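Local coordinates for protein protease (Helicobacter pylori, PDB 5EUF) that probably acts as a zinc-dependent peptidase of the M16 family, cleaving the cytoplasmic domain of human junctional adhesion molecule A and so weakening the gastric epithelial barrier, at residues 7-12 against 201-206; 30-35 against 94-99; 104-109 against 207-212. All coordinates share one frame; numbering follows the deposited sequence.

The three contacts sit 12 to 14 Å apart, centre to centre. Contacts 1 and 2 both belong to the same six-stranded mixed sheet: strand 9-12 is its outermost strand on one side, while strands 30-37 and 91-98 pair deeper within it. Contacts 1 and 3 use successive turns of helix 202-213. Contact 3 sets that helix beside helix 102-113, which follows strand 91-98 directly. Along the chain the order is 7-12, 30-35, 94-99, 104-109, then 201-206 and 207-212. Helix 202-213 comes about ninety residues or more after the elements it packs against, so the contacts join the sheet to helices 102-113 and 202-213 and bring together parts distant in sequence.

Contact 1 (7-12 against 201-206); sequences KHESVT and NSQKVF
Val-11 and Glu-9, neighbours on the same side of strand 9-12, meet the ring of Phe-206, one over a face and one at the edge. The first kind of interaction is apolar. CG2 of Val-11 stands over one face of the ring, 3.7 Å from its centroid and only 14° off the normal, which meets the geometry of a CH-pi contact. This methyl is anti to the carbonyl carbon, a setting that presents it to the helix, and its nearest ring atom is Phe-206 CE2 at 3.6 Å. The opposite face of the ring lies against the carbonyl oxygen of Ser-202, one turn earlier in its own helix.

Glu-9 meets the ring differently. Its CB lies 3.8 Å from Phe-206 CZ, and its backbone carbonyl oxygen approaches the ring edge near the ring plane. The carboxylate is inclined 53° to the ring, and its OE2 remains 4.3 Å from Gln-203 NE2, a loose polar approach at the solvent side.

The polar bonds here cap the helix start. Asn-201 is the N-cap: its OD1 accepts from Lys-204 N at 2.7 Å, with a bent N-H...O angle of 131°. Ser-202, buried close to Glu-9, hydrogen-bonds through OG to Ser-21.

Strand 9-12 and the start of helix 202-213 run nearly in the same direction, 9.9 Å apart between axes. The strand also pairs with strand 18-23 through Glu-9 and Val-11, and Phe-206 reaches Val-19 of that second strand, so the helix rests on two adjacent strands at the sheet margin.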
loop_
_atom_site.group_PDB
_atom_site.type_symbol
_atom_site.label_atom_id
_atom_site.label_comp_id
_atom_site.label_asym_id
_atom_site.label_seq_id
_atom_site.Cartn_x
_atom_site.Cartn_y
_atom_site.Cartn_z
ATOM N N LYS B 7 -5.798 28.237 31.247
ATOM C CA LYS B 7 -5.879 27.088 32.137
ATOM C C LYS B 7 -7.081 26.229 31.757
ATOM O O LYS B 7 -8.012 26.704 31.107
ATOM C CB LYS B 7 -5.977 27.538 33.597
ATOM N N HIS B 8 -7.058 24.965 32.160
ATOM C CA HIS B 8 -8.134 24.042 31.820
ATOM C C HIS B 8 -8.415 23.064 32.954
ATOM O O HIS B 8 -7.626 22.937 33.891
ATOM C CB HIS B 8 -7.785 23.265 30.553
ATOM C CG HIS B 8 -6.711 22.242 30.756
ATOM N ND1 HIS B 8 -5.377 22.572 30.850
ATOM C CD2 HIS B 8 -6.776 20.896 30.890
ATOM C CE1 HIS B 8 -4.665 21.473 31.030
ATOM N NE2 HIS B 8 -5.490 20.443 31.058
ATOM N N GLU B 9 -9.545 22.372 32.862
ATOM C CA GLU B 9 -9.869 21.309 33.806
ATOM C C GLU B 9 -10.310 20.051 33.062
ATOM O O GLU B 9 -11.178 20.105 32.190
ATOM C CB GLU B 9 -10.958 21.759 34.784
ATOM C CG GLU B 9 -10.528 22.886 35.713
ATOM C CD GLU B 9 -11.353 22.938 36.986
ATOM O OE1 GLU B 9 -11.425 24.021 37.605
ATOM O OE2 GLU B 9 -11.920 21.893 37.374
ATOM N N SER B 10 -9.701 18.921 33.406
ATOM C CA SER B 10 -10.008 17.658 32.746
ATOM C C SER B 10 -10.710 16.682 33.684
ATOM O O SER B 10 -10.402 16.607 34.874
ATOM C CB SER B 10 -8.734 17.019 32.193
ATOM O OG SER B 10 -9.013 15.767 31.588
ATOM N N VAL B 11 -11.661 15.937 33.130
ATOM C CA VAL B 11 -12.382 14.911 33.869
ATOM C C VAL B 11 -12.634 13.709 32.965
ATOM O O VAL B 11 -13.122 13.858 31.843
ATOM C CB VAL B 11 -13.728 15.439 34.419
ATOM C CG1 VAL B 11 -14.646 14.287 34.802
ATOM C CG2 VAL B 11 -13.498 16.361 35.608
ATOM N N THR B 12 -12.281 12.522 33.448
ATOM C CA THR B 12 -12.562 11.292 32.720
ATOM C C THR B 12 -13.798 10.614 33.299
ATOM O O THR B 12 -13.908 10.439 34.512
ATOM C CB THR B 12 -11.374 10.318 32.763
ATOM O OG1 THR B 12 -10.227 10.934 32.161
ATOM C CG2 THR B 12 -11.708 9.036 32.012
ATOM N N ASN B 201 -18.851 28.032 32.505
ATOM C CA ASN B 201 -18.306 27.447 33.723
ATOM C C ASN B 201 -17.946 25.976 33.547
ATOM O O ASN B 201 -18.714 25.204 32.971
ATOM C CB ASN B 201 -19.295 27.604 34.876
ATOM C CG ASN B 201 -18.886 26.813 36.099
ATOM O OD1 ASN B 201 -19.406 25.726 36.348
ATOM N ND2 ASN B 201 -17.942 27.348 36.865
ATOM N N SER B 202 -16.775 25.595 34.051
ATOM C CA SER B 202 -16.277 24.230 33.911
ATOM C C SER B 202 -17.175 23.202 34.594
ATOM O O SER B 202 -17.432 22.131 34.042
ATOM C CB SER B 202 -14.859 24.123 34.472
ATOM O OG SER B 202 -13.945 24.864 33.686
ATOM N N GLN B 203 -17.647 23.526 35.795
ATOM C CA GLN B 203 -18.504 22.612 36.543
ATOM C C GLN B 203 -19.861 22.458 35.864
ATOM O O GLN B 203 -20.541 21.449 36.049
ATOM C CB GLN B 203 -18.683 23.091 37.986
ATOM C CG GLN B 203 -17.414 23.026 38.826
ATOM C CD GLN B 203 -16.944 21.604 39.075
ATOM O OE1 GLN B 203 -17.719 20.651 38.978
ATOM N NE2 GLN B 203 -15.663 21.454 39.398
ATOM N N LYS B 204 -20.249 23.458 35.080
ATOM C CA LYS B 204 -21.469 23.362 34.286
ATOM C C LYS B 204 -21.221 22.484 33.065
ATOM O O LYS B 204 -22.078 21.690 32.679
ATOM C CB LYS B 204 -21.959 24.746 33.855
ATOM C CG LYS B 204 -23.233 24.706 33.019
ATOM C CD LYS B 204 -23.685 26.101 32.610
ATOM C CE LYS B 204 -24.913 26.041 31.709
ATOM N NZ LYS B 204 -26.059 25.356 32.371
ATOM N N VAL B 205 -20.045 22.635 32.463
ATOM C CA VAL B 205 -19.639 21.802 31.336
ATOM C C VAL B 205 -19.608 20.336 31.746
ATOM O O VAL B 205 -20.145 19.472 31.050
ATOM C CB VAL B 205 -18.249 22.207 30.789
ATOM C CG1 VAL B 205 -17.735 21.167 29.805
ATOM C CG2 VAL B 205 -18.306 23.574 30.133
ATOM N N PHE B 206 -18.988 20.064 32.889
ATOM C CA PHE B 206 -18.833 18.697 33.369
ATOM C C PHE B 206 -20.172 18.029 33.665
ATOM O O PHE B 206 -20.435 16.930 33.178
ATOM C CB PHE B 206 -17.945 18.669 34.615
ATOM C CG PHE B 206 -16.501 18.966 34.332
ATOM C CD1 PHE B 206 -15.949 18.665 33.097
ATOM C CD2 PHE B 206 -15.696 19.550 35.294
ATOM C CE1 PHE B 206 -14.622 18.937 32.829
ATOM C CE2 PHE B 206 -14.367 19.824 35.031
ATOM C CZ PHE B 206 -13.830 19.518 33.797
#

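Contact 2 (30-35 against 94-99); sequences VIEVDV and FIKTSE
Val-33 and Ile-95 form a hydrogen-bonded antiparallel pair, joined by Val-33 N to Ile-95 O and Ile-95 N to Val-33 O, each 3.0 Å long. Ile-31 and Thr-97 repeat the pattern two residues along. There, Ile-31 N donates almost straight to Thr-97 O, at 2.8 Å and 174°, whereas the return bond from Thr-97 N to Ile-31 O is longer at 3.2 Å. The side chains of both pairs share one apolar sheet face, where Val-33 meets Leu-106 and Ile-95 meets Phe-109 of helix 102-113.

The other face carries Glu-32, Asp-34, Phe-94 and Lys-96. Glu-32 extends with CG anti to its backbone N (chi1 -180°), which lays OE1 3.5 Å from Phe-94 CB, its carboxylate turned 21° from the ring plane. Asp-34 lies alongside Phe-94, pointing the same way, with OD2 near the same CB. Two neighbouring acidic groups would probably repel one another, but Arg-92 forms salt bridges to both, through NH1 to Glu-32 and NE to Asp-34. Lys-96, bent at chi2 and chi3, folds over Glu-32: its CD lies 3.2 Å from Glu-32 OE2, so the carboxylate meets the aliphatic chain while the charges stay beyond salt-bridge range. Its NZ reaches Val-30 CG1 at 3.3 Å and hydrogen-bonds to Ser-366.

These strands are inner members of the six-stranded sheet of an M16 peptidase domain, and helix 365-376 covers this second face, touching Glu-32 and Asp-34 through Ala-369. The side chain of Phe-94 is about 9 Å from that of Glu-56, the likely proton acceptor.

The contact loosens at one end. Ile-31 CD1 still packs on Ser-98 O, at 3.4 Å, and on Glu-99 CA, but the carboxylate of Glu-99 turns outward. Val-30 is exposed, its CB diverging from that of Ser-98 across a non-hydrogen-bonded pair.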
loop_
_atom_site.group_PDB
_atom_site.type_symbol
_atom_site.label_atom_id
_atom_site.label_comp_id
_atom_site.label_asym_id
_atom_site.label_seq_id
_atom_site.Cartn_x
_atom_site.Cartn_y
_atom_site.Cartn_z
ATOM N N VAL B 30 -19.987 33.541 23.653
ATOM C CA VAL B 30 -19.499 32.661 22.598
ATOM C C VAL B 30 -18.728 31.449 23.123
ATOM O O VAL B 30 -17.788 31.587 23.906
ATOM C CB VAL B 30 -18.596 33.437 21.619
ATOM C CG1 VAL B 30 -18.162 32.543 20.468
ATOM C CG2 VAL B 30 -19.322 34.666 21.101
ATOM N N ILE B 31 -19.140 30.258 22.694
ATOM C CA ILE B 31 -18.424 29.027 23.019
ATOM C C ILE B 31 -18.300 28.123 21.800
ATOM O O ILE B 31 -18.923 28.364 20.766
ATOM C CB ILE B 31 -19.116 28.217 24.138
ATOM C CG1 ILE B 31 -20.440 27.639 23.633
ATOM C CG2 ILE B 31 -19.311 29.059 25.392
ATOM C CD1 ILE B 31 -21.090 26.683 24.597
ATOM N N GLU B 32 -17.490 27.078 21.930
ATOM C CA GLU B 32 -17.428 26.034 20.914
ATOM C C GLU B 32 -17.466 24.656 21.565
ATOM O O GLU B 32 -16.708 24.378 22.496
ATOM C CB GLU B 32 -16.175 26.174 20.050
ATOM C CG GLU B 32 -16.081 25.098 18.975
ATOM C CD GLU B 32 -14.950 25.329 17.997
ATOM O OE1 GLU B 32 -14.176 24.382 17.748
ATOM O OE2 GLU B 32 -14.841 26.453 17.466
ATOM N N VAL B 33 -18.353 23.800 21.069
ATOM C CA VAL B 33 -18.509 22.456 21.613
ATOM C C VAL B 33 -17.859 21.424 20.702
ATOM O O VAL B 33 -18.359 21.150 19.615
ATOM C CB VAL B 33 -19.995 22.097 21.804
ATOM C CG1 VAL B 33 -20.126 20.758 22.502
ATOM C CG2 VAL B 33 -20.700 23.183 22.596
ATOM N N ASP B 34 -16.749 20.846 21.153
ATOM C CA ASP B 34 -15.999 19.891 20.342
ATOM C C ASP B 34 -16.193 18.443 20.773
ATOM O O ASP B 34 -16.233 18.132 21.964
ATOM C CB ASP B 34 -14.505 20.219 20.376
ATOM C CG ASP B 34 -14.143 21.378 19.483
ATOM O OD1 ASP B 34 -14.407 22.533 19.874
ATOM O OD2 ASP B 34 -13.588 21.134 18.391
ATOM N N VAL B 35 -16.309 17.562 19.785
ATOM C CA VAL B 35 -16.229 16.127 20.012
ATOM C C VAL B 35 -15.114 15.554 19.150
ATOM O O VAL B 35 -15.206 15.551 17.925
ATOM C CB VAL B 35 -17.547 15.411 19.689
ATOM C CG1 VAL B 35 -17.351 13.904 19.736
ATOM C CG2 VAL B 35 -18.630 15.837 20.662
ATOM N N PHE B 94 -17.499 19.954 15.665
ATOM C CA PHE B 94 -17.698 21.074 16.584
ATOM C C PHE B 94 -18.889 21.959 16.223
ATOM O O PHE B 94 -19.219 22.138 15.051
ATOM C CB PHE B 94 -16.426 21.931 16.673
ATOM C CG PHE B 94 -16.028 22.574 15.373
ATOM C CD1 PHE B 94 -16.518 23.824 15.020
ATOM C CD2 PHE B 94 -15.146 21.938 14.513
ATOM C CE1 PHE B 94 -16.151 24.416 13.827
ATOM C CE2 PHE B 94 -14.773 22.525 13.320
ATOM C CZ PHE B 94 -15.276 23.766 12.977
ATOM N N ILE B 95 -19.520 22.514 17.255
ATOM C CA ILE B 95 -20.615 23.464 17.088
ATOM C C ILE B 95 -20.212 24.844 17.597
ATOM O O ILE B 95 -19.733 24.982 18.723
ATOM C CB ILE B 95 -21.889 23.011 17.837
ATOM C CG1 ILE B 95 -22.443 21.718 17.236
ATOM C CG2 ILE B 95 -22.951 24.095 17.793
ATOM C CD1 ILE B 95 -23.695 21.221 17.928
ATOM N N LYS B 96 -20.401 25.860 16.760
ATOM C CA LYS B 96 -20.173 27.244 17.160
ATOM C C LYS B 96 -21.473 27.887 17.620
ATOM O O LYS B 96 -22.392 28.067 16.824
ATOM C CB LYS B 96 -19.577 28.052 16.007
ATOM C CG LYS B 96 -18.089 27.857 15.808
ATOM C CD LYS B 96 -17.313 28.434 16.974
ATOM C CE LYS B 96 -17.548 29.927 17.110
ATOM N NZ LYS B 96 -16.747 30.500 18.223
ATOM N N THR B 97 -21.553 28.232 18.900
ATOM C CA THR B 97 -22.763 28.854 19.427
ATOM C C THR B 97 -22.493 29.617 20.723
ATOM O O THR B 97 -21.356 30.000 21.004
ATOM C CB THR B 97 -23.868 27.801 19.668
ATOM O OG1 THR B 97 -25.009 28.429 20.266
ATOM C CG2 THR B 97 -23.363 26.688 20.574
ATOM N N SER B 98 -23.546 29.850 21.500
ATOM C CA SER B 98 -23.411 30.509 22.793
ATOM C C SER B 98 -23.585 29.499 23.922
ATOM O O SER B 98 -23.902 28.336 23.675
ATOM C CB SER B 98 -24.424 31.644 22.932
ATOM O OG SER B 98 -25.747 31.158 22.814
ATOM N N GLU B 99 -23.379 29.943 25.159
ATOM C CA GLU B 99 -23.451 29.043 26.307
ATOM C C GLU B 99 -24.890 28.614 26.575
ATOM O O GLU B 99 -25.134 27.603 27.236
ATOM C CB GLU B 99 -22.850 29.700 27.554
ATOM C CG GLU B 99 -23.757 30.710 28.249
ATOM C CD GLU B 99 -24.603 30.084 29.343
ATOM O OE1 GLU B 99 -24.310 28.933 29.736
ATOM O OE2 GLU B 99 -25.561 30.739 29.805
#

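Contact 3 (104-109 against 207-212); sequences KSLELF and ELTKKH
Helices 104-109 and 207-212 run roughly parallel, their axes 9.3 Å apart at a signed crossing angle of -31°, with Glu-107 and His-212 bringing their CA atoms to within 6.0 Å. The imidazole of His-212 lies against the backbone of the other helix: Glu-107 N stands over the centre of one ring face, and Leu-106 C lies over the same face, offset from its middle. On that same side, Glu-107 CB lies 3.6 Å from His-212 NE2, and Glu-107 CA comes closest of all, 3.5 Å from His-212 CD2. CG of Lys-211 sits over the opposite face.

A bond within the helix fixes the rotation of this ring. ND1 of His-212 donates to Leu-208 O, one turn back, at 2.8 Å and 157°, and the acceptor lies close to the ring plane. The proton is thus on ND1, and the imidazole is held flat against Glu-107.

Both helices line the same face of the six-stranded mixed sheet of this alpha/beta domain, and Leu-106 packs at once on Val-33 of strand 30-37 and on the neighbouring helix. Its CD1 reaches between Leu-208 CB, at 3.7 Å, and Thr-209 OG1, at 3.5 Å, crossing both side chains at about a right angle. The hydroxyl beside that methyl is not left without a partner, since Thr-209 OG1 hydrogen-bonds to the carbonyl of Val-205 in the preceding turn.

Glu-107 marks the outer side of the contact. With chi1 at 175°, its chain continues the line from N through CB and runs away from the ring toward Lys-104. There the carboxylate makes a salt bridge to Lys-104 NZ, 3.3 Å from Glu-107 OE1, whose hydrogen bond is weak.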
loop_
_atom_site.group_PDB
_atom_site.type_symbol
_atom_site.label_atom_id
_atom_site.label_comp_id
_atom_site.label_asym_id
_atom_site.label_seq_id
_atom_site.Cartn_x
_atom_site.Cartn_y
_atom_site.Cartn_z
ATOM N N LYS B 104 -28.108 21.853 24.593
ATOM C CA LYS B 104 -28.677 21.233 23.404
ATOM C C LYS B 104 -27.584 20.678 22.496
ATOM O O LYS B 104 -27.767 19.642 21.856
ATOM C CB LYS B 104 -29.539 22.234 22.635
ATOM C CG LYS B 104 -30.339 21.617 21.500
ATOM C CD LYS B 104 -31.324 20.583 22.021
ATOM C CE LYS B 104 -32.156 19.991 20.891
ATOM N NZ LYS B 104 -33.092 18.934 21.374
ATOM N N SER B 105 -26.448 21.369 22.446
ATOM C CA SER B 105 -25.323 20.937 21.621
ATOM C C SER B 105 -24.747 19.616 22.121
ATOM O O SER B 105 -24.427 18.728 21.331
ATOM C CB SER B 105 -24.232 22.008 21.594
ATOM O OG SER B 105 -24.709 23.193 20.984
ATOM N N LEU B 106 -24.623 19.493 23.438
ATOM C CA LEU B 106 -24.147 18.260 24.050
ATOM C C LEU B 106 -25.133 17.119 23.819
ATOM O O LEU B 106 -24.731 15.971 23.632
ATOM C CB LEU B 106 -23.911 18.464 25.547
ATOM C CG LEU B 106 -22.675 19.298 25.887
ATOM C CD1 LEU B 106 -22.478 19.401 27.388
ATOM C CD2 LEU B 106 -21.450 18.697 25.223
ATOM N N GLU B 107 -26.422 17.445 23.832
ATOM C CA GLU B 107 -27.469 16.463 23.574
ATOM C C GLU B 107 -27.352 15.906 22.162
ATOM O O GLU B 107 -27.409 14.694 21.954
ATOM C CB GLU B 107 -28.851 17.087 23.782
ATOM C CG GLU B 107 -30.012 16.176 23.411
ATOM C CD GLU B 107 -31.365 16.816 23.672
ATOM O OE1 GLU B 107 -31.404 17.992 24.093
ATOM O OE2 GLU B 107 -32.392 16.140 23.455
ATOM N N LEU B 108 -27.181 16.807 21.199
ATOM C CA LEU B 108 -27.059 16.432 19.795
ATOM C C LEU B 108 -25.843 15.546 19.533
ATOM O O LEU B 108 -25.896 14.633 18.709
ATOM C CB LEU B 108 -26.980 17.680 18.920
ATOM C CG LEU B 108 -28.215 18.571 18.838
ATOM C CD1 LEU B 108 -27.978 19.668 17.822
ATOM C CD2 LEU B 108 -29.436 17.750 18.474
ATOM N N PHE B 109 -24.746 15.830 20.225
ATOM C CA PHE B 109 -23.516 15.072 20.036
ATOM C C PHE B 109 -23.597 13.705 20.705
ATOM O O PHE B 109 -23.051 12.726 20.197
ATOM C CB PHE B 109 -22.316 15.854 20.568
ATOM C CG PHE B 109 -21.742 16.824 19.577
ATOM C CD1 PHE B 109 -21.691 16.507 18.230
ATOM C CD2 PHE B 109 -21.259 18.055 19.989
ATOM C CE1 PHE B 109 -21.163 17.397 17.313
ATOM C CE2 PHE B 109 -20.730 18.949 19.076
ATOM C CZ PHE B 109 -20.683 18.619 17.738
ATOM N N GLU B 207 -21.020 18.693 34.447
ATOM C CA GLU B 207 -22.300 18.109 34.836
ATOM C C GLU B 207 -23.232 17.939 33.637
ATOM O O GLU B 207 -24.069 17.035 33.621
ATOM C CB GLU B 207 -22.985 18.955 35.918
ATOM C CG GLU B 207 -23.549 20.285 35.439
ATOM C CD GLU B 207 -24.432 20.955 36.479
ATOM O OE1 GLU B 207 -24.563 20.406 37.594
ATOM O OE2 GLU B 207 -24.996 22.027 36.178
ATOM N N LEU B 208 -23.083 18.797 32.633
ATOM C CA LEU B 208 -23.907 18.699 31.434
ATOM C C LEU B 208 -23.393 17.601 30.510
ATOM O O LEU B 208 -24.173 16.927 29.839
ATOM C CB LEU B 208 -23.957 20.039 30.697
ATOM C CG LEU B 208 -25.265 20.823 30.847
ATOM C CD1 LEU B 208 -25.599 21.044 32.314
ATOM C CD2 LEU B 208 -25.192 22.146 30.106
ATOM N N THR B 209 -22.078 17.423 30.477
ATOM C CA THR B 209 -21.489 16.341 29.702
ATOM C C THR B 209 -21.774 15.005 30.384
ATOM O O THR B 209 -22.116 14.022 29.726
ATOM C CB THR B 209 -19.977 16.528 29.523
ATOM O OG1 THR B 209 -19.738 17.687 28.716
ATOM C CG2 THR B 209 -19.370 15.319 28.838
ATOM N N LYS B 210 -21.644 14.982 31.709
ATOM C CA LYS B 210 -22.002 13.804 32.492
ATOM C C LYS B 210 -23.465 13.452 32.277
ATOM O O LYS B 210 -23.840 12.283 32.275
ATOM C CB LYS B 210 -21.738 14.031 33.982
ATOM C CG LYS B 210 -20.276 13.965 34.387
ATOM C CD LYS B 210 -20.129 14.112 35.895
ATOM C CE LYS B 210 -18.669 14.077 36.320
ATOM N NZ LYS B 210 -18.515 14.174 37.799
ATOM N N LYS B 211 -24.290 14.477 32.097
ATOM C CA LYS B 211 -25.713 14.278 31.862
ATOM C C LYS B 211 -25.965 13.490 30.578
ATOM O O LYS B 211 -26.797 12.585 30.552
ATOM C CB LYS B 211 -26.439 15.625 31.804
ATOM C CG LYS B 211 -27.894 15.523 31.374
ATOM C CD LYS B 211 -28.625 16.849 31.510
ATOM C CE LYS B 211 -30.101 16.700 31.160
ATOM N NZ LYS B 211 -30.860 17.972 31.338
ATOM N N HIS B 212 -25.233 13.818 29.519
ATOM C CA HIS B 212 -25.519 13.243 28.208
ATOM C C HIS B 212 -24.593 12.095 27.804
ATOM O O HIS B 212 -24.936 11.303 26.927
ATOM C CB HIS B 212 -25.463 14.337 27.140
ATOM C CG HIS B 212 -26.493 15.407 27.319
ATOM N ND1 HIS B 212 -26.248 16.564 28.027
ATOM C CD2 HIS B 212 -27.774 15.492 26.891
ATOM C CE1 HIS B 212 -27.332 17.320 28.021
ATOM N NE2 HIS B 212 -28.273 16.691 27.340
#